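Bottromycin amidohydrolase (Streptomyces purpureus, PDB 6I5S) acts as the gatekeeper of bottromycin biosynthesis, as a thiazoline-specific amidohydrolase with two zinc-binding sites. Local coordinates at residues I46-G51 against A380-A385; R139-A144 against G204-G209; F353-P358 against S450-G455; A365-A370 against G375-A380. All coordinates share one frame; numbering follows the deposited sequence.

Contact 1: residues I46-G51 against A380-A385; sequences IDAATG and AATADA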
loop_
_atom_site.group_PDB
_atom_site.type_symbol
_atom_site.label_atom_id
_atom_site.label_comp_id
_atom_site.label_asym_id
_atom_site.label_seq_id
_atom_site.Cartn_x
_atom_site.Cartn_y
_atom_site.Cartn_z
ATOM N N ILE A 46 3.550 18.329 -9.792
ATOM C CA ILE A 46 4.137 17.284 -10.626
ATOM C C ILE A 46 3.022 16.403 -11.179
ATOM O O ILE A 46 2.147 15.937 -10.432
ATOM C CB ILE A 46 5.167 16.482 -9.819
ATOM C CG1 ILE A 46 6.329 17.426 -9.414
ATOM C CG2 ILE A 46 5.676 15.292 -10.608
ATOM C CD1 ILE A 46 7.338 16.765 -8.509
ATOM N N ASP A 47 3.029 16.218 -12.494
ATOM C CA ASP A 47 1.972 15.481 -13.188
ATOM C C ASP A 47 2.087 14.007 -12.853
ATOM O O ASP A 47 3.107 13.389 -13.137
ATOM C CB ASP A 47 2.080 15.683 -14.700
ATOM C CG ASP A 47 0.854 15.175 -15.451
ATOM O OD1 ASP A 47 -0.162 14.875 -14.799
ATOM O OD2 ASP A 47 0.905 15.082 -16.698
ATOM N N ALA A 48 1.037 13.443 -12.262
ATOM C CA ALA A 48 1.115 12.084 -11.730
ATOM C C ALA A 48 1.482 11.056 -12.797
ATOM O O ALA A 48 1.974 9.976 -12.453
ATOM C CB ALA A 48 -0.212 11.703 -11.074
ATOM N N ALA A 49 1.253 11.364 -14.074
ATOM C CA ALA A 49 1.568 10.451 -15.166
ATOM C C ALA A 49 2.971 10.653 -15.740
ATOM O O ALA A 49 3.684 9.671 -15.984
ATOM C CB ALA A 49 0.527 10.608 -16.276
ATOM N N THR A 50 3.386 11.900 -15.976
ATOM C CA THR A 50 4.610 12.178 -16.719
ATOM C C THR A 50 5.796 12.584 -15.855
ATOM O O THR A 50 6.928 12.552 -16.342
ATOM C CB THR A 50 4.365 13.297 -17.735
ATOM O OG1 THR A 50 4.395 14.559 -17.064
ATOM C CG2 THR A 50 2.994 13.134 -18.387
ATOM N N GLY A 51 5.576 13.013 -14.615
ATOM C CA GLY A 51 6.656 13.470 -13.775
ATOM C C GLY A 51 7.147 14.856 -14.095
ATOM O O GLY A 51 8.043 15.357 -13.395
ATOM N N ALA A 380 1.944 4.843 -10.762
ATOM C CA ALA A 380 1.552 3.671 -9.984
ATOM C C ALA A 380 1.252 3.996 -8.517
ATOM O O ALA A 380 0.357 3.391 -7.917
ATOM C CB ALA A 380 2.669 2.641 -10.030
ATOM N N ALA A 381 1.966 4.968 -7.940
ATOM C CA ALA A 381 1.838 5.320 -6.534
ATOM C C ALA A 381 0.605 6.164 -6.299
ATOM O O ALA A 381 0.118 6.262 -5.165
ATOM C CB ALA A 381 3.107 6.094 -6.077
ATOM N N THR A 382 0.062 6.763 -7.360
ATOM C CA THR A 382 -0.976 7.758 -7.192
ATOM C C THR A 382 -2.149 7.558 -8.148
ATOM O O THR A 382 -3.133 6.906 -7.774
ATOM C CB THR A 382 -0.402 9.196 -7.327
ATOM O OG1 THR A 382 0.211 9.423 -8.615
ATOM C CG2 THR A 382 0.619 9.480 -6.249
ATOM N N ALA A 383 -2.119 8.214 -9.314
ATOM C CA ALA A 383 -3.254 8.229 -10.241
ATOM C C ALA A 383 -3.840 6.838 -10.531
ATOM O O ALA A 383 -5.052 6.674 -10.574
ATOM C CB ALA A 383 -2.820 8.885 -11.553
ATOM N N ASP A 384 -2.992 5.831 -10.796
ATOM C CA ASP A 384 -3.559 4.525 -11.144
ATOM C C ASP A 384 -4.135 3.831 -9.922
ATOM O O ASP A 384 -5.066 3.027 -10.044
ATOM C CB ASP A 384 -2.500 3.664 -11.818
ATOM C CG ASP A 384 -2.487 3.837 -13.336
ATOM O OD1 ASP A 384 -3.196 4.721 -13.836
ATOM O OD2 ASP A 384 -1.799 3.066 -14.032
ATOM N N ALA A 385 -3.615 4.138 -8.737
ATOM C CA ALA A 385 -4.229 3.596 -7.515
ATOM C C ALA A 385 -5.582 4.246 -7.238
ATOM O O ALA A 385 -6.537 3.580 -6.831
ATOM C CB ALA A 385 -3.305 3.758 -6.321
#
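The methyl group of Ala48 points into the break between two consecutive helices and meets both residues at that break, Thr382 and Ala383. It touches a hydroxyl, with Ala48 CB 3.4 Å from Thr382 OG1, and next to it a methyl, with Ala48 CB 3.9 Å from Ala383 CB. Thr382 OG1 also lies 4.2 Å from Ala48 CA, and all of these contacts are van der Waals.

The hydroxyl of Thr382 is not left to the alanine. It turns back along the preceding helix and bonds to the carbonyl oxygen of Leu378, one turn earlier. A chi1 of 60° sets OG1 between the backbone N and the carbonyl carbon, where it can serve that carbonyl and still lie against the methyl of Ala48. The backbone of Thr382 has left helical angles (phi -134°, psi -93°), and this kink separates helix 374-381 from helix 383-388.

Ala48 is held in its place by an alpha-turn of its own segment, closed by the hydrogen bond from Gly51 N to Asp47 O (2.9 Å). Gly51 ends the turn with a positive phi.

The turn follows strand 43-45, which pairs in parallel with strand 84-95 in the mixed sheet, and Ile46 just before it bonds through its backbone to Val86. Thr382 packs on Pro88 and Phe90 of strand 84-95, and the backbone of Ala381 bonds to Val91. The contact thus sets the loop leaving one strand against the junction of helices 374-381 and 383-388, which is packed on the other.

Contact 2: residues R139-A144 against G204-G209; sequences RPWVTA and GIPVVG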
loop_
_atom_site.group_PDB
_atom_site.type_symbol
_atom_site.label_atom_id
_atom_site.label_comp_id
_atom_site.label_asym_id
_atom_site.label_seq_id
_atom_site.Cartn_x
_atom_site.Cartn_y
_atom_site.Cartn_z
ATOM N N ARG A 139 -6.938 7.508 4.302
ATOM C CA ARG A 139 -8.275 7.013 3.973
ATOM C C ARG A 139 -8.194 5.550 3.538
ATOM O O ARG A 139 -7.429 5.238 2.619
ATOM C CB ARG A 139 -8.841 7.866 2.845
ATOM C CG ARG A 139 -10.287 7.531 2.389
ATOM C CD ARG A 139 -11.322 7.933 3.475
ATOM N NE ARG A 139 -12.686 7.856 2.953
ATOM C CZ ARG A 139 -13.549 8.867 2.880
ATOM N NH1 ARG A 139 -13.248 10.084 3.332
ATOM N NH2 ARG A 139 -14.745 8.643 2.354
ATOM N N PRO A 140 -8.988 4.644 4.128
ATOM C CA PRO A 140 -8.961 3.238 3.702
ATOM C C PRO A 140 -9.923 2.912 2.580
ATOM O O PRO A 140 -10.986 3.529 2.404
ATOM C CB PRO A 140 -9.355 2.481 4.979
ATOM C CG PRO A 140 -10.301 3.456 5.702
ATOM C CD PRO A 140 -9.904 4.864 5.273
ATOM N N TRP A 141 -9.535 1.868 1.830
ATOM C CA TRP A 141 -10.395 1.178 0.876
ATOM C C TRP A 141 -10.422 -0.264 1.375
ATOM O O TRP A 141 -9.372 -0.883 1.540
ATOM C CB TRP A 141 -9.860 1.302 -0.551
ATOM C CG TRP A 141 -10.616 0.696 -1.665
ATOM C CD1 TRP A 141 -11.453 1.355 -2.521
ATOM C CD2 TRP A 141 -10.605 -0.666 -2.100
ATOM N NE1 TRP A 141 -11.949 0.509 -3.458
ATOM C CE2 TRP A 141 -11.449 -0.742 -3.222
ATOM C CE3 TRP A 141 -9.985 -1.829 -1.640
ATOM C CZ2 TRP A 141 -11.697 -1.939 -3.880
ATOM C CZ3 TRP A 141 -10.194 -3.015 -2.328
ATOM C CH2 TRP A 141 -11.060 -3.063 -3.416
ATOM N N VAL A 142 -11.605 -0.777 1.707
ATOM C CA VAL A 142 -11.702 -1.896 2.641
ATOM C C VAL A 142 -12.401 -3.079 1.956
ATOM O O VAL A 142 -13.552 -2.940 1.525
ATOM C CB VAL A 142 -12.463 -1.463 3.903
ATOM C CG1 VAL A 142 -12.504 -2.603 4.893
ATOM C CG2 VAL A 142 -11.831 -0.177 4.470
ATOM N N THR A 143 -11.762 -4.269 1.937
ATOM C CA THR A 143 -12.493 -5.442 1.467
ATOM C C THR A 143 -13.312 -6.058 2.600
ATOM O O THR A 143 -13.043 -5.833 3.786
ATOM C CB THR A 143 -11.553 -6.533 0.923
ATOM O OG1 THR A 143 -10.701 -6.996 1.970
ATOM C CG2 THR A 143 -10.715 -6.000 -0.153
ATOM N N ALA A 144 -14.349 -6.799 2.232
ATOM C CA ALA A 144 -15.172 -7.511 3.196
ATOM C C ALA A 144 -14.458 -8.815 3.563
ATOM O O ALA A 144 -14.853 -9.916 3.168
ATOM C CB ALA A 144 -16.558 -7.794 2.627
ATOM N N GLY A 204 -21.879 -3.983 -9.134
ATOM C CA GLY A 204 -20.887 -2.906 -9.120
ATOM C C GLY A 204 -19.770 -3.048 -8.132
ATOM O O GLY A 204 -19.150 -2.047 -7.765
ATOM N N ILE A 205 -19.493 -4.260 -7.669
ATOM C CA ILE A 205 -18.490 -4.519 -6.639
ATOM C C ILE A 205 -17.223 -5.048 -7.311
ATOM O O ILE A 205 -17.273 -6.129 -7.947
ATOM C CB ILE A 205 -18.991 -5.542 -5.629
ATOM C CG1 ILE A 205 -20.261 -5.053 -4.935
ATOM C CG2 ILE A 205 -17.907 -5.810 -4.589
ATOM C CD1 ILE A 205 -20.961 -6.178 -4.271
ATOM N N PRO A 206 -16.078 -4.422 -7.104
ATOM C CA PRO A 206 -14.818 -4.979 -7.639
ATOM C C PRO A 206 -14.329 -6.172 -6.860
ATOM O O PRO A 206 -14.502 -6.248 -5.641
ATOM C CB PRO A 206 -13.822 -3.817 -7.503
ATOM C CG PRO A 206 -14.346 -2.968 -6.491
ATOM C CD PRO A 206 -15.870 -3.099 -6.509
ATOM N N VAL A 207 -13.721 -7.115 -7.601
ATOM C CA VAL A 207 -13.094 -8.293 -7.022
ATOM C C VAL A 207 -11.583 -8.205 -7.237
ATOM O O VAL A 207 -11.106 -8.023 -8.371
ATOM C CB VAL A 207 -13.655 -9.596 -7.637
ATOM C CG1 VAL A 207 -12.946 -10.800 -7.025
ATOM C CG2 VAL A 207 -15.196 -9.661 -7.450
ATOM N N VAL A 208 -10.829 -8.352 -6.147
ATOM C CA VAL A 208 -9.388 -8.255 -6.176
ATOM C C VAL A 208 -8.829 -9.512 -5.519
ATOM O O VAL A 208 -9.561 -10.330 -4.986
ATOM C CB VAL A 208 -8.856 -6.988 -5.467
ATOM C CG1 VAL A 208 -9.346 -5.752 -6.156
ATOM C CG2 VAL A 208 -9.251 -6.967 -3.984
ATOM N N GLY A 209 -7.502 -9.643 -5.519
ATOM C CA GLY A 209 -6.851 -10.661 -4.722
ATOM C C GLY A 209 -5.997 -11.621 -5.541
ATOM O O GLY A 209 -5.315 -11.222 -6.509
#
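Thr143 OG1 is held by two hydrogen bonds and a third, weak one, although its methyl is what reaches across to Val208. The hydroxyl bonds to the carbonyl oxygen of Gly145 and to the backbone N of Gly119, and the weak bond runs to the carbonyl oxygen of Gln116. These partners should hold the rotation of the side chain (chi1 63°), which sets its other branch toward the 204-209 segment, where Thr143 CG2 lies 4.2 Å from Val208 CG2.

The larger share of the contact falls to Trp141. Its indole extends with CG opposite the backbone N (chi1 -178°), which carries the six-membered ring out to Pro206 and Val208. The proline comes at the edge of the indole, near its plane, with Pro206 CG 3.9 Å from Trp141 CZ2; the indole and the proline ring run alongside in opposite senses. Val208 CG1 approaches Trp141 CH2 obliquely at 4.2 Å.

Strand 139-142 runs parallel to strand 111-116 in the barrel-like core expected of a metal-dependent amidohydrolase, and Arg115 of that neighbour touches both Trp141 and Val208. The partner segment begins at Gly204, whose positive phi ends helix 190-203 in a Schellman motif, and it stops one residue before His210, a zinc ligand. The side chain of Thr143 is about 9 Å from a bound zinc ion. The indole N-H of Trp141 makes a weak bond to the carbonyl oxygen of Met389, while the backbone N of Val142 is bonded to Asp180 OD2.

Contact 3: residues F353-P358 against S450-G455; sequences FVVAGP and SAWARG
The connection from strand 342-343 to helix 358-369 offers Val355 and Pro358 to the indole of Trp452, which comes from the C-terminal tail. Both contacts are made by the six-membered ring. Val355 comes head-on to its edge, near the ring plane, with Val355 CG2 4.1 Å from Trp452 CH2. Pro358 meets the neighbouring atom at a slant that is neither face nor edge: Pro358 CG is 3.7 Å from Trp452 CZ2, and Pro358 CB lies 4.2 Å from the same CZ2.

Trp452 sends its indole away from its own backbone N (chi1 -164°), and a bond from NE1 to the carbonyl oxygen of Ala456, farther along the tail, holds the ring in position. The two branches of Val355 divide so that CG2 sits beside the backbone N, which puts this methyl at the indole.

Helix 431-444 supplies further packing. Trp438 stacks edge-to-face with Trp452 and also touches Pro358, while Leu442 packs on Trp452. Nearby, Arg454 secures the tail through a salt bridge from NE to Asp435 OD1 and a bond from NH1 to the carbonyl oxygen of Pro419. The result is a buried apolar cluster that includes the edge-to-face pair Trp452-Trp438, and through it the loop that follows the zinc ligand Asp348 is tied to the C-terminal tail and helix 431-444.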
loop_
_atom_site.group_PDB
_atom_site.type_symbol
_atom_site.label_atom_id
_atom_site.label_comp_id
_atom_site.label_asym_id
_atom_site.label_seq_id
_atom_site.Cartn_x
_atom_site.Cartn_y
_atom_site.Cartn_z
ATOM N N PHE A 353 9.256 -7.860 8.726
ATOM C CA PHE A 353 10.229 -6.877 8.250
ATOM C C PHE A 353 9.725 -6.029 7.094
ATOM O O PHE A 353 10.523 -5.363 6.423
ATOM C CB PHE A 353 11.548 -7.589 7.923
ATOM C CG PHE A 353 12.111 -8.216 9.140
ATOM C CD1 PHE A 353 12.579 -7.417 10.173
ATOM C CD2 PHE A 353 12.080 -9.572 9.314
ATOM C CE1 PHE A 353 13.056 -7.972 11.343
ATOM C CE2 PHE A 353 12.566 -10.132 10.491
ATOM C CZ PHE A 353 13.047 -9.328 11.494
ATOM N N VAL A 354 8.404 -5.980 6.892
ATOM C CA VAL A 354 7.770 -5.050 5.955
ATOM C C VAL A 354 7.039 -4.011 6.798
ATOM O O VAL A 354 5.952 -4.287 7.302
ATOM C CB VAL A 354 6.847 -5.760 4.988
ATOM C CG1 VAL A 354 6.377 -4.775 3.929
ATOM C CG2 VAL A 354 7.584 -6.956 4.345
ATOM N N VAL A 355 7.666 -2.849 6.989
ATOM C CA VAL A 355 7.203 -1.856 7.959
ATOM C C VAL A 355 6.327 -0.848 7.239
ATOM O O VAL A 355 6.769 -0.207 6.282
ATOM C CB VAL A 355 8.382 -1.150 8.645
ATOM C CG1 VAL A 355 7.890 -0.049 9.653
ATOM C CG2 VAL A 355 9.263 -2.151 9.394
ATOM N N ALA A 356 5.089 -0.680 7.725
ATOM C CA ALA A 356 4.180 0.315 7.147
ATOM C C ALA A 356 4.840 1.700 7.080
ATOM O O ALA A 356 5.251 2.269 8.095
ATOM C CB ALA A 356 2.876 0.402 7.978
ATOM N N GLY A 357 4.885 2.265 5.884
ATOM C CA GLY A 357 5.539 3.533 5.670
ATOM C C GLY A 357 6.825 3.390 4.861
ATOM O O GLY A 357 6.851 3.593 3.632
ATOM N N PRO A 358 7.923 3.018 5.517
ATOM C CA PRO A 358 9.176 2.854 4.745
ATOM C C PRO A 358 9.074 1.803 3.658
ATOM O O PRO A 358 9.686 1.971 2.606
ATOM C CB PRO A 358 10.206 2.449 5.814
ATOM C CG PRO A 358 9.577 2.767 7.113
ATOM C CD PRO A 358 8.113 2.748 6.945
ATOM N N SER A 450 16.421 8.135 17.852
ATOM C CA SER A 450 17.655 8.461 17.160
ATOM C C SER A 450 18.219 7.279 16.377
ATOM O O SER A 450 19.131 7.470 15.566
ATOM C CB SER A 450 18.672 8.977 18.184
ATOM O OG SER A 450 18.850 8.019 19.205
ATOM N N ALA A 451 17.714 6.069 16.600
ATOM C CA ALA A 451 18.156 4.910 15.833
ATOM C C ALA A 451 17.568 4.844 14.425
ATOM O O ALA A 451 18.029 4.007 13.623
ATOM C CB ALA A 451 17.786 3.636 16.583
ATOM N N TRP A 452 16.544 5.663 14.098
ATOM C CA TRP A 452 15.864 5.544 12.805
ATOM C C TRP A 452 15.395 6.933 12.351
ATOM O O TRP A 452 14.212 7.342 12.513
ATOM C CB TRP A 452 14.688 4.560 12.849
ATOM C CG TRP A 452 14.190 4.108 11.499
ATOM C CD1 TRP A 452 14.400 4.702 10.265
ATOM C CD2 TRP A 452 13.410 2.942 11.237
ATOM N NE1 TRP A 452 13.833 3.940 9.272
ATOM C CE2 TRP A 452 13.191 2.882 9.840
ATOM C CE3 TRP A 452 12.856 1.951 12.046
ATOM C CZ2 TRP A 452 12.475 1.870 9.250
ATOM C CZ3 TRP A 452 12.130 0.959 11.456
ATOM C CH2 TRP A 452 11.964 0.907 10.070
ATOM N N ALA A 453 16.317 7.673 11.717
ATOM C CA ALA A 453 15.976 9.012 11.240
ATOM C C ALA A 453 14.925 8.953 10.142
ATOM O O ALA A 453 14.932 8.064 9.279
ATOM C CB ALA A 453 17.211 9.726 10.709
ATOM N N ARG A 454 13.994 9.906 10.162
ATOM C CA ARG A 454 12.989 9.947 9.120
ATOM C C ARG A 454 13.649 10.134 7.760
ATOM O O ARG A 454 14.555 10.981 7.594
ATOM C CB ARG A 454 12.001 11.097 9.410
ATOM C CG ARG A 454 10.856 11.113 8.471
ATOM C CD ARG A 454 9.727 12.094 8.890
ATOM N NE ARG A 454 10.156 13.468 8.711
ATOM C CZ ARG A 454 10.089 14.127 7.558
ATOM N NH1 ARG A 454 9.600 13.556 6.467
ATOM N NH2 ARG A 454 10.466 15.390 7.508
ATOM N N GLY A 455 13.189 9.340 6.789
ATOM C CA GLY A 455 13.770 9.292 5.450
ATOM C C GLY A 455 14.659 8.088 5.181
ATOM O O GLY A 455 14.866 7.735 4.007
#

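Contact 4: residues A365-A370 against G375-A380; sequences AELTRA and GAVLKA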
loop_
_atom_site.group_PDB
_atom_site.type_symbol
_atom_site.label_atom_id
_atom_site.label_comp_id
_atom_site.label_asym_id
_atom_site.label_seq_id
_atom_site.Cartn_x
_atom_site.Cartn_y
_atom_site.Cartn_z
ATOM N N ALA A 365 11.528 1.486 -4.745
ATOM C CA ALA A 365 12.914 1.125 -5.086
ATOM C C ALA A 365 12.983 -0.198 -5.865
ATOM O O ALA A 365 13.739 -0.314 -6.825
ATOM C CB ALA A 365 13.748 1.054 -3.803
ATOM N N GLU A 366 12.205 -1.208 -5.468
ATOM C CA GLU A 366 12.150 -2.449 -6.240
ATOM C C GLU A 366 11.723 -2.204 -7.682
ATOM O O GLU A 366 12.316 -2.769 -8.617
ATOM C CB GLU A 366 11.178 -3.464 -5.626
ATOM C CG GLU A 366 11.578 -4.064 -4.272
ATOM C CD GLU A 366 12.573 -5.181 -4.336
ATOM O OE1 GLU A 366 12.759 -5.761 -5.426
ATOM O OE2 GLU A 366 13.181 -5.508 -3.276
ATOM N N LEU A 367 10.685 -1.387 -7.880
ATOM C CA LEU A 367 10.168 -1.154 -9.221
ATOM C C LEU A 367 11.149 -0.342 -10.067
ATOM O O LEU A 367 11.338 -0.625 -11.253
ATOM C CB LEU A 367 8.814 -0.437 -9.120
ATOM C CG LEU A 367 7.684 -1.311 -8.559
ATOM C CD1 LEU A 367 6.522 -0.447 -8.141
ATOM C CD2 LEU A 367 7.248 -2.297 -9.656
ATOM N N THR A 368 11.817 0.652 -9.471
ATOM C CA THR A 368 12.784 1.412 -10.261
ATOM C C THR A 368 14.069 0.614 -10.520
ATOM O O THR A 368 14.675 0.757 -11.593
ATOM C CB THR A 368 13.115 2.759 -9.576
ATOM O OG1 THR A 368 13.549 2.560 -8.219
ATOM C CG2 THR A 368 11.866 3.637 -9.572
ATOM N N ARG A 369 14.485 -0.247 -9.571
ATOM C CA ARG A 369 15.614 -1.144 -9.835
ATOM C C ARG A 369 15.343 -2.031 -11.038
ATOM O O ARG A 369 16.260 -2.364 -11.779
ATOM C CB ARG A 369 15.937 -2.043 -8.633
ATOM C CG ARG A 369 16.701 -1.371 -7.531
ATOM C CD ARG A 369 17.366 -2.365 -6.574
ATOM N NE ARG A 369 16.486 -3.213 -5.770
ATOM C CZ ARG A 369 15.881 -2.883 -4.642
ATOM N NH1 ARG A 369 16.008 -1.698 -4.095
ATOM N NH2 ARG A 369 15.170 -3.797 -4.046
ATOM N N ALA A 370 14.088 -2.461 -11.213
ATOM C CA ALA A 370 13.681 -3.269 -12.359
ATOM C C ALA A 370 13.619 -2.487 -13.660
ATOM O O ALA A 370 13.488 -3.106 -14.728
ATOM C CB ALA A 370 12.322 -3.912 -12.066
ATOM N N GLY A 375 8.327 8.821 -13.688
ATOM C CA GLY A 375 6.935 9.089 -14.027
ATOM C C GLY A 375 6.058 7.870 -13.868
ATOM O O GLY A 375 4.960 7.958 -13.322
ATOM N N ALA A 376 6.532 6.711 -14.353
ATOM C CA ALA A 376 5.761 5.479 -14.259
ATOM C C ALA A 376 5.527 5.083 -12.809
ATOM O O ALA A 376 4.417 4.671 -12.428
ATOM C CB ALA A 376 6.481 4.360 -15.022
ATOM N N VAL A 377 6.565 5.173 -11.982
ATOM C CA VAL A 377 6.373 4.724 -10.612
ATOM C C VAL A 377 5.515 5.732 -9.843
ATOM O O VAL A 377 4.669 5.349 -9.007
ATOM C CB VAL A 377 7.740 4.449 -9.957
ATOM C CG1 VAL A 377 8.440 5.741 -9.585
ATOM C CG2 VAL A 377 7.578 3.542 -8.778
ATOM N N LEU A 378 5.627 7.017 -10.181
ATOM C CA LEU A 378 4.738 7.994 -9.559
ATOM C C LEU A 378 3.277 7.748 -9.944
ATOM O O LEU A 378 2.373 7.834 -9.097
ATOM C CB LEU A 378 5.138 9.414 -9.941
ATOM C CG LEU A 378 4.326 10.527 -9.240
ATOM C CD1 LEU A 378 4.415 10.443 -7.712
ATOM C CD2 LEU A 378 4.716 11.905 -9.729
ATOM N N LYS A 379 3.017 7.445 -11.221
ATOM C CA LYS A 379 1.668 7.103 -11.657
ATOM C C LYS A 379 1.131 5.884 -10.912
ATOM O O LYS A 379 -0.022 5.866 -10.494
ATOM C CB LYS A 379 1.645 6.866 -13.172
ATOM C CG LYS A 379 0.284 6.622 -13.733
ATOM C CD LYS A 379 0.284 6.446 -15.267
ATOM C CE LYS A 379 -1.166 6.468 -15.797
ATOM N NZ LYS A 379 -1.252 6.280 -17.265
ATOM N N ALA A 380 1.944 4.843 -10.762
ATOM C CA ALA A 380 1.552 3.671 -9.984
ATOM C C ALA A 380 1.252 3.996 -8.517
ATOM O O ALA A 380 0.357 3.391 -7.917
ATOM C CB ALA A 380 2.669 2.641 -10.030
#
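The apolar part of this contact rests on Val377, whose two methyls are shared between Leu367 and Thr368. Val377 CG2 lies 4.2 Å from both CB and CD1 of Leu367, so it rests along the leucine and not only against its end. The other branch, Val377 CG1, is 4.0 Å from the methyl Thr368 CG2. The valine meets both side chains at a slant. With chi1 at 76°, CG2 lies anti to the backbone N and CG1 between N and the carbonyl carbon, which directs CG2 to Leu367 and CG1 to Thr368.

Polar interactions lie off this interface, within helix 358-369 or running from it to Arg277 and Phe285. Thr368 OG1 bonds back to the carbonyl oxygen of Ile364, one turn earlier, leaving CG2 as the branch that faces Val377.

Among the charged groups, Arg369 NH2 forms a salt bridge with Glu366 OE2 at 2.7 Å, the oxygen lying at the edge of the guanidinium and in its plane. The same OE2 also pairs with Arg277 NE, so one carboxylate oxygen serves two arginines and probably keeps its charge. Phe285 adds a cation-pi contact to Arg369.

The contact closes a short connection between consecutive helices, 358-369 and 374-381; between segments 365-370 and 375-380 the closest CA atoms are those of Leu367 and Val377, 7.1 Å apart. Leu367 also packs on Leu273 of helix 273-280, and Val345, in the loop after strand 342-343, touches both Leu367 and Ala380.

Contacts 1 and 4 adjoin, with centres 10 Å apart. They share Ala380 and helix 374-381, and a probable hydrogen bond from Asp384 N to Lys379 O (3.0 Å) joins their residues. Helix 358-369 leads from contact 3 into contact 4, which is nested along the chain inside both contact 1 and contact 3; the centres of contacts 3 and 4 are 20 Å apart. Contact 2 is likewise nested inside contact 1, their centres 21 Å apart. Contacts 2 and 3 lie on opposite sides of the chain's centre, with their own centres 28 Å apart, yet each borders a zinc ligand in sequence, His210 after contact 2 and Asp348 before contact 3.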